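Local coordinates for protein sulfatase (Bacteroides fragilis CAG:558, PDB 6USS) that probably hydrolyses aryl sulfate esters as a calcium-dependent gut bacterial arylsulfatase, here with its catalytic residue replaced, at residues 211-214 / 215-219; 227-230 / 231-235. The protein carries 1 engineered substitution. All coordinates share one frame; numbering follows the deposited sequence.

Interaction 1: 211-214 / 215-219; sequences KPNP and WFAVP
Backbone torsions bring Pro214 and Ala217 together: with phi/psi of -43°/-48° at Trp215 and a near-helical turn of the backbone at Phe216, the chain folds back on itself and closes a type I beta turn. One backbone bond ties the ends, Ala217 N donating to Pro214 O at 3.2 Å. The N-H points almost straight at the oxygen (170°), yet the donor stands well above the carbonyl plane. Beside this bond the apolar contact is slight. The Ala217 methyl faces back across the turn, with its CB 4.3 Å from Pro214 CG and 3.6 Å from Pro214 O. Asn213, just ahead of the turn, brings ND2 to 4.1 Å from Ala217 CB, while its amide is engaged by the loop: OD1 accepts from the backbone N of Arg207, and ND2 makes a weak bond to Asn206. At the outer corner the Trp215 side chain leaves the turn, CG lying anti to its own carbonyl carbon, and the indole stacks on Tyr111. Phe216 points away from 211-214, its side chain about 9 Å from that of the calcium ligand Asp42. The whole is a type I beta turn at the surface of the long loop between strand 185-187 and helix 231-247.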
loop_
_atom_site.group_PDB
_atom_site.type_symbol
_atom_site.label_atom_id
_atom_site.label_comp_id
_atom_site.label_asym_id
_atom_site.label_seq_id
_atom_site.Cartn_x
_atom_site.Cartn_y
_atom_site.Cartn_z
ATOM N N LYS A 211 4.732 27.556 2.402
ATOM C CA LYS A 211 5.125 26.194 2.049
ATOM C C LYS A 211 6.522 25.835 2.558
ATOM O O LYS A 211 7.438 25.610 1.753
ATOM C CB LYS A 211 5.060 26.033 0.530
ATOM C CG LYS A 211 3.806 26.653 -0.137
ATOM C CD LYS A 211 4.089 27.189 -1.547
ATOM C CE LYS A 211 5.122 28.315 -1.527
ATOM N NZ LYS A 211 4.551 29.613 -1.036
ATOM N N PRO A 212 6.740 25.779 3.899
ATOM C CA PRO A 212 7.999 25.192 4.384
ATOM C C PRO A 212 7.802 24.263 5.580
ATOM O O PRO A 212 7.810 24.745 6.718
ATOM C CB PRO A 212 8.801 26.440 4.777
ATOM C CG PRO A 212 7.662 27.522 5.146
ATOM C CD PRO A 212 6.332 26.849 4.825
ATOM N N ASN A 213 7.628 22.946 5.364
ATOM C CA ASN A 213 7.240 22.148 6.534
ATOM C C ASN A 213 8.465 21.545 7.223
ATOM O O ASN A 213 9.371 21.041 6.548
ATOM C CB ASN A 213 6.294 21.017 6.134
ATOM C CG ASN A 213 4.877 21.190 6.687
ATOM O OD1 ASN A 213 4.528 22.213 7.287
ATOM N ND2 ASN A 213 4.053 20.174 6.474
ATOM N N PRO A 214 8.503 21.563 8.559
ATOM C CA PRO A 214 9.604 20.903 9.274
ATOM C C PRO A 214 9.584 19.391 9.078
ATOM O O PRO A 214 8.532 18.784 8.875
ATOM C CB PRO A 214 9.356 21.278 10.745
ATOM C CG PRO A 214 7.911 21.673 10.819
ATOM C CD PRO A 214 7.589 22.273 9.475
ATOM N N TRP A 215 10.781 18.793 9.143
ATOM C CA TRP A 215 10.960 17.349 8.978
ATOM C C TRP A 215 9.921 16.508 9.717
ATOM O O TRP A 215 9.360 15.559 9.154
ATOM C CB TRP A 215 12.352 16.940 9.472
ATOM C CG TRP A 215 13.498 17.392 8.624
ATOM C CD1 TRP A 215 13.450 18.214 7.531
ATOM C CD2 TRP A 215 14.880 17.050 8.811
ATOM N NE1 TRP A 215 14.717 18.398 7.022
ATOM C CE2 TRP A 215 15.612 17.695 7.789
ATOM C CE3 TRP A 215 15.567 16.260 9.744
ATOM C CZ2 TRP A 215 16.995 17.570 7.671
ATOM C CZ3 TRP A 215 16.945 16.139 9.629
ATOM C CH2 TRP A 215 17.646 16.796 8.601
ATOM N N PHE A 216 9.672 16.825 10.991
ATOM C CA PHE A 216 8.916 15.951 11.879
ATOM C C PHE A 216 7.461 16.385 12.040
ATOM O O PHE A 216 6.799 15.949 12.985
ATOM C CB PHE A 216 9.603 15.859 13.249
ATOM C CG PHE A 216 11.007 15.293 13.197
ATOM C CD1 PHE A 216 11.463 14.598 12.073
ATOM C CD2 PHE A 216 11.869 15.444 14.270
ATOM C CE1 PHE A 216 12.753 14.081 12.016
ATOM C CE2 PHE A 216 13.163 14.927 14.217
ATOM C CZ PHE A 216 13.603 14.247 13.085
ATOM N N ALA A 217 6.949 17.234 11.149
ATOM C CA ALA A 217 5.514 17.475 11.144
ATOM C C ALA A 217 4.783 16.160 10.890
ATOM O O ALA A 217 5.198 15.354 10.045
ATOM C CB ALA A 217 5.146 18.510 10.081
ATOM N N VAL A 218 3.700 15.935 11.632
ATOM C CA VAL A 218 2.982 14.666 11.618
ATOM C C VAL A 218 1.937 14.703 10.494
ATOM O O VAL A 218 1.045 15.562 10.535
ATOM C CB VAL A 218 2.323 14.361 12.968
ATOM C CG1 VAL A 218 1.769 12.932 12.963
ATOM C CG2 VAL A 218 3.322 14.541 14.096
ATOM N N PRO A 219 2.009 13.814 9.514
ATOM C CA PRO A 219 1.017 13.807 8.438
ATOM C C PRO A 219 -0.162 12.909 8.802
ATOM O O PRO A 219 -0.125 12.143 9.769
ATOM C CB PRO A 219 1.810 13.246 7.249
ATOM C CG PRO A 219 2.833 12.337 7.883
ATOM C CD PRO A 219 3.100 12.843 9.281
#

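Interaction 2: 227-230 / 231-235; sequences TDTF and VSEAL
The start of helix 231-247 is made here, with Phe230 at the N-cap position and its carbonyl oxygen receiving the amide of Ala234 and, weakly, that of Glu233. Phe230 O accepts from Ala234 N at 3.0 Å, a fairly straight bond (162°) with the donor in the carbonyl plane. Glu233 N also comes within 2.8 Å of Phe230 O, but its N-H is badly angled and the bond is weak. Beside this, Thr229 lays its methyl against the helix: with OG1 beside the backbone N (chi1 -53°), CG2 lies anti to that N and rests 3.5 Å from Ala234 N and 3.8 Å from Ala234 CB, with Glu233 CB at 3.9 Å from the same methyl. The hydroxyl of Thr229 turns the other way and donates to Thr227 OG1 at 3.0 Å. That oxygen also accepts from Thr229 N, closing an ST turn just ahead of the helix. Ser232 OG lies near the plane of the Phe230 ring, at its edge, 4.0 Å from CD2. Glu233 starts out toward the loop, then bends at chi2, and its OE1 forms salt bridges with Lys297 and Arg271. The Phe230 ring meets Tyr198 and packs on Leu291; with Lys297 on the same helix as Leu291, the beginning of helix 231-247 is held against helix 283-308.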
loop_
_atom_site.group_PDB
_atom_site.type_symbol
_atom_site.label_atom_id
_atom_site.label_comp_id
_atom_site.label_asym_id
_atom_site.label_seq_id
_atom_site.Cartn_x
_atom_site.Cartn_y
_atom_site.Cartn_z
ATOM N N THR A 227 -7.647 21.574 17.051
ATOM C CA THR A 227 -8.386 21.080 18.199
ATOM C C THR A 227 -7.406 20.837 19.342
ATOM O O THR A 227 -6.190 20.977 19.190
ATOM C CB THR A 227 -9.151 19.801 17.849
ATOM O OG1 THR A 227 -8.253 18.680 17.822
ATOM C CG2 THR A 227 -9.794 19.928 16.486
ATOM N N ASP A 228 -7.941 20.473 20.507
ATOM C CA ASP A 228 -7.080 20.091 21.621
ATOM C C ASP A 228 -6.852 18.581 21.692
ATOM O O ASP A 228 -6.661 18.037 22.790
ATOM C CB ASP A 228 -7.633 20.628 22.949
ATOM C CG ASP A 228 -8.946 19.959 23.373
ATOM O OD1 ASP A 228 -9.559 19.220 22.555
ATOM O OD2 ASP A 228 -9.360 20.169 24.539
ATOM N N THR A 229 -6.872 17.885 20.553
ATOM C CA THR A 229 -6.557 16.457 20.529
ATOM C C THR A 229 -5.035 16.276 20.578
ATOM O O THR A 229 -4.332 16.601 19.612
ATOM C CB THR A 229 -7.160 15.782 19.295
ATOM O OG1 THR A 229 -8.566 16.058 19.213
ATOM C CG2 THR A 229 -6.957 14.274 19.352
ATOM N N PHE A 230 -4.531 15.792 21.719
ATOM C CA PHE A 230 -3.150 15.332 21.853
ATOM C C PHE A 230 -2.865 14.208 20.847
ATOM O O PHE A 230 -3.731 13.375 20.565
ATOM C CB PHE A 230 -2.919 14.837 23.289
ATOM C CG PHE A 230 -1.524 15.075 23.808
ATOM C CD1 PHE A 230 -1.089 16.359 24.100
ATOM C CD2 PHE A 230 -0.650 14.018 24.007
ATOM C CE1 PHE A 230 0.191 16.585 24.581
ATOM C CE2 PHE A 230 0.622 14.240 24.480
ATOM C CZ PHE A 230 1.044 15.530 24.773
ATOM N N VAL A 231 -1.636 14.178 20.305
ATOM C CA VAL A 231 -1.379 13.346 19.122
ATOM C C VAL A 231 -1.558 11.862 19.437
ATOM O O VAL A 231 -2.053 11.095 18.597
ATOM C CB VAL A 231 0.009 13.640 18.513
ATOM C CG1 VAL A 231 1.129 13.091 19.359
ATOM C CG2 VAL A 231 0.083 13.040 17.112
ATOM N N SER A 232 -1.168 11.431 20.647
ATOM C CA SER A 232 -1.398 10.048 21.066
ATOM C C SER A 232 -2.874 9.702 21.078
ATOM O O SER A 232 -3.235 8.539 20.859
ATOM C CB SER A 232 -0.803 9.807 22.461
ATOM O OG SER A 232 0.470 10.418 22.580
ATOM N N GLU A 233 -3.731 10.685 21.374
ATOM C CA GLU A 233 -5.173 10.473 21.300
ATOM C C GLU A 233 -5.622 10.365 19.847
ATOM O O GLU A 233 -6.372 9.444 19.482
ATOM C CB GLU A 233 -5.913 11.611 22.015
ATOM C CG GLU A 233 -7.443 11.463 22.119
ATOM C CD GLU A 233 -7.888 10.169 22.812
ATOM O OE1 GLU A 233 -7.183 9.678 23.726
ATOM O OE2 GLU A 233 -8.954 9.628 22.440
ATOM N N ALA A 234 -5.149 11.286 18.998
ATOM C CA ALA A 234 -5.471 11.232 17.578
ATOM C C ALA A 234 -5.069 9.895 16.973
ATOM O O ALA A 234 -5.826 9.296 16.197
ATOM C CB ALA A 234 -4.780 12.373 16.831
ATOM N N LEU A 235 -3.876 9.413 17.316
ATOM C CA LEU A 235 -3.414 8.143 16.772
ATOM C C LEU A 235 -4.325 7.004 17.200
ATOM O O LEU A 235 -4.647 6.122 16.393
ATOM C CB LEU A 235 -1.969 7.877 17.208
ATOM C CG LEU A 235 -0.915 8.819 16.620
ATOM C CD1 LEU A 235 0.498 8.442 17.075
ATOM C CD2 LEU A 235 -1.025 8.815 15.092
#

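How the interactions relate
Both interactions are local and follow in series along one connection, the long loop that leaves strand 185-187 and runs to helix 231-247. Interaction 1 comes first, reversing the chain at the surface; eight residues later interaction 2 ends the loop and starts the helix. Neither nests in nor crosses the other. Their centres lie about 17 Å apart, on the same side of the chain's centre, and their nearest atoms come within about 4 Å without touching. Tyr204, earlier in this loop, links them: it shares backbone hydrogen bonding with Val218, and its hydroxyl bonds Thr229 O. Interaction 1 shapes the exposed part of the loop and interaction 2 its entry into helix 231-247, which packs on helix 283-308.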